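Local atomic coordinates of outer membrane protein assembly factor BamA (Haemophilus ducreyi, PDB entry 4K3C), a protein that probably helps assemble beta-barrel proteins and insert them into the bacterial outer membrane, as part of the Bam complex. Residues Val219-Tyr230 with Arg243-Phe254. Sequence-based numbering, arbitrary orientation.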
ATOM      1  N   VAL A 219      -2.693  15.152   6.044  1.00 54.22           N
ATOM      2  CA  VAL A 219      -3.913  14.523   5.538  1.00 54.25           C
ATOM      3  C   VAL A 219      -3.959  14.685   4.022  1.00 54.82           C
ATOM      4  O   VAL A 219      -3.693  15.773   3.505  1.00 68.72           O
ATOM      5  CB  VAL A 219      -5.183  15.137   6.166  1.00 54.19           C
ATOM      6  CG1 VAL A 219      -6.438  14.517   5.555  1.00 35.60           C
ATOM      7  CG2 VAL A 219      -5.165  14.945   7.666  1.00 37.97           C
ATOM      8  N   SER A 220      -4.281  13.610   3.308  1.00 43.83           N
ATOM      9  CA  SER A 220      -4.312  13.664   1.848  1.00 53.18           C
ATOM     10  C   SER A 220      -5.736  13.730   1.289  1.00 55.03           C
ATOM     11  O   SER A 220      -6.673  13.178   1.872  1.00 57.57           O
ATOM     12  CB  SER A 220      -3.578  12.464   1.251  1.00 56.47           C
ATOM     13  OG  SER A 220      -4.332  11.274   1.409  1.00 54.80           O
ATOM     14  N   LEU A 221      -5.894  14.398   0.150  1.00 45.62           N
ATOM     15  CA  LEU A 221      -7.188  14.442  -0.510  1.00 45.50           C
ATOM     16  C   LEU A 221      -7.044  13.877  -1.898  1.00 46.26           C
ATOM     17  O   LEU A 221      -6.397  14.468  -2.740  1.00 54.60           O
ATOM     18  CB  LEU A 221      -7.719  15.871  -0.593  1.00 54.81           C
ATOM     19  CG  LEU A 221      -9.239  16.065  -0.637  1.00 53.34           C
ATOM     20  CD1 LEU A 221      -9.651  16.936  -1.824  1.00 40.86           C
ATOM     21  CD2 LEU A 221      -9.977  14.714  -0.632  1.00 53.83           C
ATOM     22  N   GLY A 222      -7.643  12.718  -2.126  1.00 49.65           N
ATOM     23  CA  GLY A 222      -7.625  12.092  -3.429  1.00 41.59           C
ATOM     24  C   GLY A 222      -8.933  12.289  -4.175  1.00 43.57           C
ATOM     25  O   GLY A 222     -10.022  12.139  -3.620  1.00 49.68           O
ATOM     26  N   GLY A 223      -8.834  12.629  -5.451  1.00 33.98           N
ATOM     27  CA  GLY A 223     -10.002  12.671  -6.308  1.00 32.11           C
ATOM     28  C   GLY A 223      -9.864  11.652  -7.416  1.00 43.54           C
ATOM     29  O   GLY A 223      -8.764  11.420  -7.919  1.00 45.99           O
ATOM     30  N   ASN A 224     -10.971  11.034  -7.797  1.00 27.69           N
ATOM     31  CA  ASN A 224     -10.908  10.061  -8.847  1.00 27.36           C
ATOM     32  C   ASN A 224     -12.173  10.087  -9.655  1.00 40.47           C
ATOM     33  O   ASN A 224     -13.246  10.196  -9.090  1.00 43.04           O
ATOM     34  CB  ASN A 224     -10.676   8.679  -8.243  1.00 32.76           C
ATOM     35  CG  ASN A 224     -10.278   7.639  -9.283  1.00 48.54           C
ATOM     36  OD1 ASN A 224     -11.070   6.764  -9.639  1.00 67.36           O
ATOM     37  ND2 ASN A 224      -9.046   7.728  -9.772  1.00 42.43           N
ATOM     38  N   ILE A 225     -12.044  10.018 -10.975  1.00 27.32           N
ATOM     39  CA  ILE A 225     -13.175   9.895 -11.864  1.00 27.41           C
ATOM     40  C   ILE A 225     -12.840   8.737 -12.769  1.00 32.52           C
ATOM     41  O   ILE A 225     -11.731   8.660 -13.294  1.00 32.58           O
ATOM     42  CB  ILE A 225     -13.292  11.094 -12.781  1.00 36.86           C
ATOM     43  CG1 ILE A 225     -13.320  12.392 -11.986  1.00 34.05           C
ATOM     44  CG2 ILE A 225     -14.513  10.956 -13.701  1.00 27.95           C
ATOM     45  CD1 ILE A 225     -13.185  13.621 -12.890  1.00 40.58           C
ATOM     46  N   PHE A 226     -13.795   7.850 -12.999  1.00 27.31           N
ATOM     47  CA  PHE A 226     -13.468   6.598 -13.643  1.00 34.95           C
ATOM     48  C   PHE A 226     -14.622   6.029 -14.422  1.00 41.73           C
ATOM     49  O   PHE A 226     -15.796   6.272 -14.120  1.00 41.51           O
ATOM     50  CB  PHE A 226     -13.037   5.563 -12.594  1.00 35.04           C
ATOM     51  CG  PHE A 226     -14.125   5.205 -11.624  1.00 36.05           C
ATOM     52  CD1 PHE A 226     -14.298   5.943 -10.455  1.00 26.88           C
ATOM     53  CD2 PHE A 226     -14.978   4.136 -11.880  1.00 34.85           C
ATOM     54  CE1 PHE A 226     -15.312   5.632  -9.557  1.00 44.31           C
ATOM     55  CE2 PHE A 226     -15.994   3.815 -10.983  1.00 40.27           C
ATOM     56  CZ  PHE A 226     -16.163   4.567  -9.819  1.00 42.19           C
ATOM     57  N   TYR A 227     -14.254   5.218 -15.402  1.00 44.72           N
ATOM     58  CA  TYR A 227     -15.193   4.477 -16.201  1.00 44.63           C
ATOM     59  C   TYR A 227     -14.701   3.021 -16.248  1.00 36.74           C
ATOM     60  O   TYR A 227     -13.512   2.759 -16.417  1.00 32.84           O
ATOM     61  CB  TYR A 227     -15.263   5.136 -17.582  1.00 50.28           C
ATOM     62  CG  TYR A 227     -15.795   4.287 -18.707  1.00 56.24           C
ATOM     63  CD1 TYR A 227     -17.091   3.789 -18.681  1.00 65.88           C
ATOM     64  CD2 TYR A 227     -15.014   4.017 -19.815  1.00 56.11           C
ATOM     65  CE1 TYR A 227     -17.588   3.029 -19.720  1.00 66.48           C
ATOM     66  CE2 TYR A 227     -15.495   3.254 -20.855  1.00 61.93           C
ATOM     67  CZ  TYR A 227     -16.785   2.762 -20.805  1.00 67.98           C
ATOM     68  OH  TYR A 227     -17.270   2.004 -21.852  1.00 73.32           O
ATOM     69  N   GLU A 228     -15.598   2.069 -16.040  1.00 38.34           N
ATOM     70  CA  GLU A 228     -15.230   0.676 -16.194  1.00 28.44           C
ATOM     71  C   GLU A 228     -16.232   0.019 -17.116  1.00 48.59           C
ATOM     72  O   GLU A 228     -17.435   0.197 -16.960  1.00 45.61           O
ATOM     73  CB  GLU A 228     -15.183  -0.073 -14.858  1.00 46.87           C
ATOM     74  CG  GLU A 228     -14.980  -1.597 -15.036  1.00 60.00           C
ATOM     75  CD  GLU A 228     -14.911  -2.383 -13.726  1.00 76.11           C
ATOM     76  OE1 GLU A 228     -14.053  -3.291 -13.607  1.00 79.52           O
ATOM     77  OE2 GLU A 228     -15.725  -2.114 -12.820  1.00 82.45           O
ATOM     78  N   ASP A 229     -15.724  -0.731 -18.089  1.00 53.26           N
ATOM     79  CA  ASP A 229     -16.561  -1.542 -18.959  1.00 49.87           C
ATOM     80  C   ASP A 229     -16.299  -3.011 -18.689  1.00 45.63           C
ATOM     81  O   ASP A 229     -15.361  -3.574 -19.244  1.00 49.42           O
ATOM     82  CB  ASP A 229     -16.285  -1.226 -20.425  1.00 53.39           C
ATOM     83  CG  ASP A 229     -17.307  -1.852 -21.354  1.00 74.83           C
ATOM     84  OD1 ASP A 229     -18.481  -1.973 -20.942  1.00 82.79           O
ATOM     85  OD2 ASP A 229     -16.943  -2.224 -22.494  1.00 85.77           O
ATOM     86  N   TYR A 230     -17.132  -3.613 -17.834  1.00 44.09           N
ATOM     87  CA  TYR A 230     -17.012  -5.020 -17.407  1.00 40.97           C
ATOM     88  C   TYR A 230     -17.815  -5.960 -18.292  1.00 43.91           C
ATOM     89  O   TYR A 230     -18.953  -5.657 -18.670  1.00 44.17           O
ATOM     90  CB  TYR A 230     -17.506  -5.168 -15.975  1.00 30.14           C
ATOM     91  CG  TYR A 230     -17.288  -6.515 -15.361  1.00 37.28           C
ATOM     92  CD1 TYR A 230     -16.039  -6.889 -14.911  1.00 38.32           C
ATOM     93  CD2 TYR A 230     -18.340  -7.411 -15.188  1.00 44.62           C
ATOM     94  CE1 TYR A 230     -15.824  -8.138 -14.323  1.00 48.48           C
ATOM     95  CE2 TYR A 230     -18.140  -8.663 -14.592  1.00 42.43           C
ATOM     96  CZ  TYR A 230     -16.876  -9.015 -14.162  1.00 49.14           C
ATOM     97  OH  TYR A 230     -16.634 -10.239 -13.581  1.00 54.20           O
ATOM     98  N   ARG A 243     -21.616  -5.075 -17.292  1.00 33.03           N
ATOM     99  CA  ARG A 243     -21.770  -3.892 -16.455  1.00 32.90           C
ATOM    100  C   ARG A 243     -20.927  -2.748 -16.970  1.00 36.52           C
ATOM    101  O   ARG A 243     -19.749  -2.909 -17.265  1.00 48.59           O
ATOM    102  CB  ARG A 243     -21.381  -4.182 -15.009  1.00 36.01           C
ATOM    103  CG  ARG A 243     -21.838  -3.112 -14.031  1.00 34.85           C
ATOM    104  CD  ARG A 243     -21.135  -3.243 -12.700  1.00 38.40           C
ATOM    105  NE  ARG A 243     -19.694  -3.055 -12.841  1.00 49.27           N
ATOM    106  CZ  ARG A 243     -18.774  -3.979 -12.571  1.00 64.95           C
ATOM    107  NH1 ARG A 243     -17.488  -3.690 -12.736  1.00 66.23           N
ATOM    108  NH2 ARG A 243     -19.132  -5.188 -12.134  1.00 69.09           N
ATOM    109  N   LYS A 244     -21.538  -1.585 -17.077  1.00 37.65           N
ATOM    110  CA  LYS A 244     -20.828  -0.410 -17.534  1.00 44.27           C
ATOM    111  C   LYS A 244     -20.971   0.548 -16.384  1.00 53.79           C
ATOM    112  O   LYS A 244     -22.084   0.815 -15.924  1.00 52.82           O
ATOM    113  CB  LYS A 244     -21.501   0.155 -18.785  1.00 46.08           C
ATOM    114  CG  LYS A 244     -20.643   1.046 -19.656  1.00 62.36           C
ATOM    115  CD  LYS A 244     -21.395   1.361 -20.961  1.00 85.83           C
ATOM    116  CE  LYS A 244     -20.538   2.106 -21.989  1.00 94.59           C
ATOM    117  NZ  LYS A 244     -21.282   2.360 -23.259  1.00 91.82           N
ATOM    118  N   THR A 245     -19.865   1.036 -15.852  1.00 30.09           N
ATOM    119  CA  THR A 245     -20.053   1.986 -14.789  1.00 33.66           C
ATOM    120  C   THR A 245     -19.155   3.194 -14.859  1.00 38.80           C
ATOM    121  O   THR A 245     -18.006   3.109 -15.287  1.00 40.27           O
ATOM    122  CB  THR A 245     -20.001   1.357 -13.392  1.00 30.72           C
ATOM    123  OG1 THR A 245     -19.114   2.132 -12.576  1.00 33.63           O
ATOM    124  CG2 THR A 245     -19.541  -0.066 -13.455  1.00 29.22           C
ATOM    125  N   TYR A 246     -19.724   4.328 -14.456  1.00 36.82           N
ATOM    126  CA  TYR A 246     -18.972   5.548 -14.297  1.00 38.04           C
ATOM    127  C   TYR A 246     -19.187   6.018 -12.872  1.00 40.11           C
ATOM    128  O   TYR A 246     -20.215   5.727 -12.264  1.00 29.06           O
ATOM    129  CB  TYR A 246     -19.481   6.634 -15.231  1.00 36.06           C
ATOM    130  CG  TYR A 246     -20.011   6.196 -16.570  1.00 54.22           C
ATOM    131  CD1 TYR A 246     -21.326   5.751 -16.716  1.00 67.60           C
ATOM    132  CD2 TYR A 246     -19.231   6.307 -17.711  1.00 65.25           C
ATOM    133  CE1 TYR A 246     -21.838   5.394 -17.964  1.00 74.00           C
ATOM    134  CE2 TYR A 246     -19.728   5.952 -18.965  1.00 77.51           C
ATOM    135  CZ  TYR A 246     -21.031   5.495 -19.091  1.00 84.59           C
ATOM    136  OH  TYR A 246     -21.512   5.143 -20.348  1.00 91.18           O
ATOM    137  N   GLY A 247     -18.228   6.765 -12.347  1.00 28.26           N
ATOM    138  CA  GLY A 247     -18.377   7.310 -11.019  1.00 28.19           C
ATOM    139  C   GLY A 247     -17.300   8.333 -10.750  1.00 34.87           C
ATOM    140  O   GLY A 247     -16.481   8.609 -11.614  1.00 30.07           O
ATOM    141  N   ALA A 248     -17.301   8.896  -9.551  1.00 27.94           N
ATOM    142  CA  ALA A 248     -16.313   9.886  -9.176  1.00 27.85           C
ATOM    143  C   ALA A 248     -16.256   9.942  -7.668  1.00 40.09           C
ATOM    144  O   ALA A 248     -17.247   9.658  -7.004  1.00 42.30           O
ATOM    145  CB  ALA A 248     -16.691  11.226  -9.739  1.00 31.01           C
ATOM    146  N   SER A 249     -15.122  10.310  -7.101  1.00 27.83           N
ATOM    147  CA  SER A 249     -15.009  10.112  -5.672  1.00 35.20           C
ATOM    148  C   SER A 249     -13.877  10.859  -5.032  1.00 39.45           C
ATOM    149  O   SER A 249     -12.782  10.947  -5.577  1.00 47.04           O
ATOM    150  CB  SER A 249     -14.788   8.640  -5.395  1.00 27.62           C
ATOM    151  OG  SER A 249     -13.415   8.340  -5.526  1.00 31.60           O
ATOM    152  N   GLY A 250     -14.130  11.350  -3.832  1.00 39.07           N
ATOM    153  CA  GLY A 250     -13.097  12.021  -3.077  1.00 44.41           C
ATOM    154  C   GLY A 250     -12.826  11.226  -1.833  1.00 52.13           C
ATOM    155  O   GLY A 250     -13.756  10.824  -1.146  1.00 56.30           O
ATOM    156  N   THR A 251     -11.561  10.950  -1.553  1.00 29.10           N
ATOM    157  CA  THR A 251     -11.254  10.198  -0.352  1.00 33.09           C
ATOM    158  C   THR A 251     -10.098  10.781   0.471  1.00 43.43           C
ATOM    159  O   THR A 251      -9.005  10.997  -0.050  1.00 29.98           O
ATOM    160  CB  THR A 251     -11.034   8.679  -0.622  1.00 28.68           C
ATOM    161  OG1 THR A 251      -9.637   8.384  -0.573  1.00 32.61           O
ATOM    162  CG2 THR A 251     -11.643   8.213  -1.959  1.00 28.06           C
ATOM    163  N   LEU A 252     -10.377  11.020   1.761  1.00 54.02           N
ATOM    164  CA  LEU A 252      -9.458  11.626   2.721  1.00 31.53           C
ATOM    165  C   LEU A 252      -8.577  10.589   3.364  1.00 45.30           C
ATOM    166  O   LEU A 252      -9.078   9.650   3.960  1.00 44.42           O
ATOM    167  CB  LEU A 252     -10.251  12.324   3.819  1.00 36.74           C
ATOM    168  CG  LEU A 252     -10.758  13.743   3.527  1.00 47.45           C
ATOM    169  CD1 LEU A 252     -11.333  14.425   4.757  1.00 45.96           C
ATOM    170  CD2 LEU A 252      -9.639  14.588   2.953  1.00 56.18           C
ATOM    171  N   GLY A 253      -7.262  10.763   3.254  1.00 50.69           N
ATOM    172  CA  GLY A 253      -6.301   9.826   3.825  1.00 46.97           C
ATOM    173  C   GLY A 253      -5.584  10.413   5.023  1.00 49.66           C
ATOM    174  O   GLY A 253      -5.233  11.596   5.019  1.00 58.61           O
ATOM    175  N   PHE A 254      -5.376   9.588   6.050  1.00 49.06           N
ATOM    176  CA  PHE A 254      -4.852  10.038   7.343  1.00 44.39           C
ATOM    177  C   PHE A 254      -3.668   9.194   7.758  1.00 51.30           C
ATOM    178  O   PHE A 254      -3.825   8.005   8.031  1.00 50.05           O
ATOM    179  CB  PHE A 254      -5.938   9.945   8.394  1.00 35.36           C
ATOM    180  CG  PHE A 254      -7.168  10.721   8.046  1.00 43.36           C
ATOM    181  CD1 PHE A 254      -7.267  12.077   8.363  1.00 40.58           C
ATOM    182  CD2 PHE A 254      -8.224  10.108   7.386  1.00 36.70           C
ATOM    183  CE1 PHE A 254      -8.397  12.795   8.043  1.00 35.89           C
ATOM    184  CE2 PHE A 254      -9.363  10.823   7.053  1.00 36.87           C
ATOM    185  CZ  PHE A 254      -9.450  12.167   7.381  1.00 43.28           C
TER
HETATM  186  O   HOH W   1      -6.193  10.760  -0.228  1.00 45.90           O
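Phe226 lays its ring over the backbone of Gly247, directly across the hairpin: Gly247 CA sits 4.0 Å from the ring centroid in a CH-pi contact. A Phe226 chi1 of 64°, with CG tucked over its own backbone, puts the ring there. On the same face, Glu228 OE2 meets Arg243 NH1 in a salt bridge at the guanidinium edge, the two planar groups turned 53° apart. A bend at chi3 (63°) brings the Arg243 guanidinium nearly flat onto the Tyr230 ring, centres 4.7 Å apart. The other face carries Ile225 beside Ala248, the Tyr227 and Tyr246 rings side by side with little overlap, and Leu221 CD2 against Leu252 CD2 at 3.6 Å. Toward the Val219 end, a water bridges Ser220 OG and Thr251 O. Six antiparallel hydrogen-bonded pairs, Ser220-Gly253 through Tyr230-Arg243, fix this register with twelve backbone bonds. In the second shell, Asn224 ND2 bonds to Asn206 OD1 and Glu228 OE1 to Ser202 OG; their face probably looks into the barrel, that of Leu221 and Ile225 outward. The hairpin belongs to the Omp85 transmembrane barrel, with 220-231 paired to strand 202-211 and 242-254 to strand 260-274, both antiparallel.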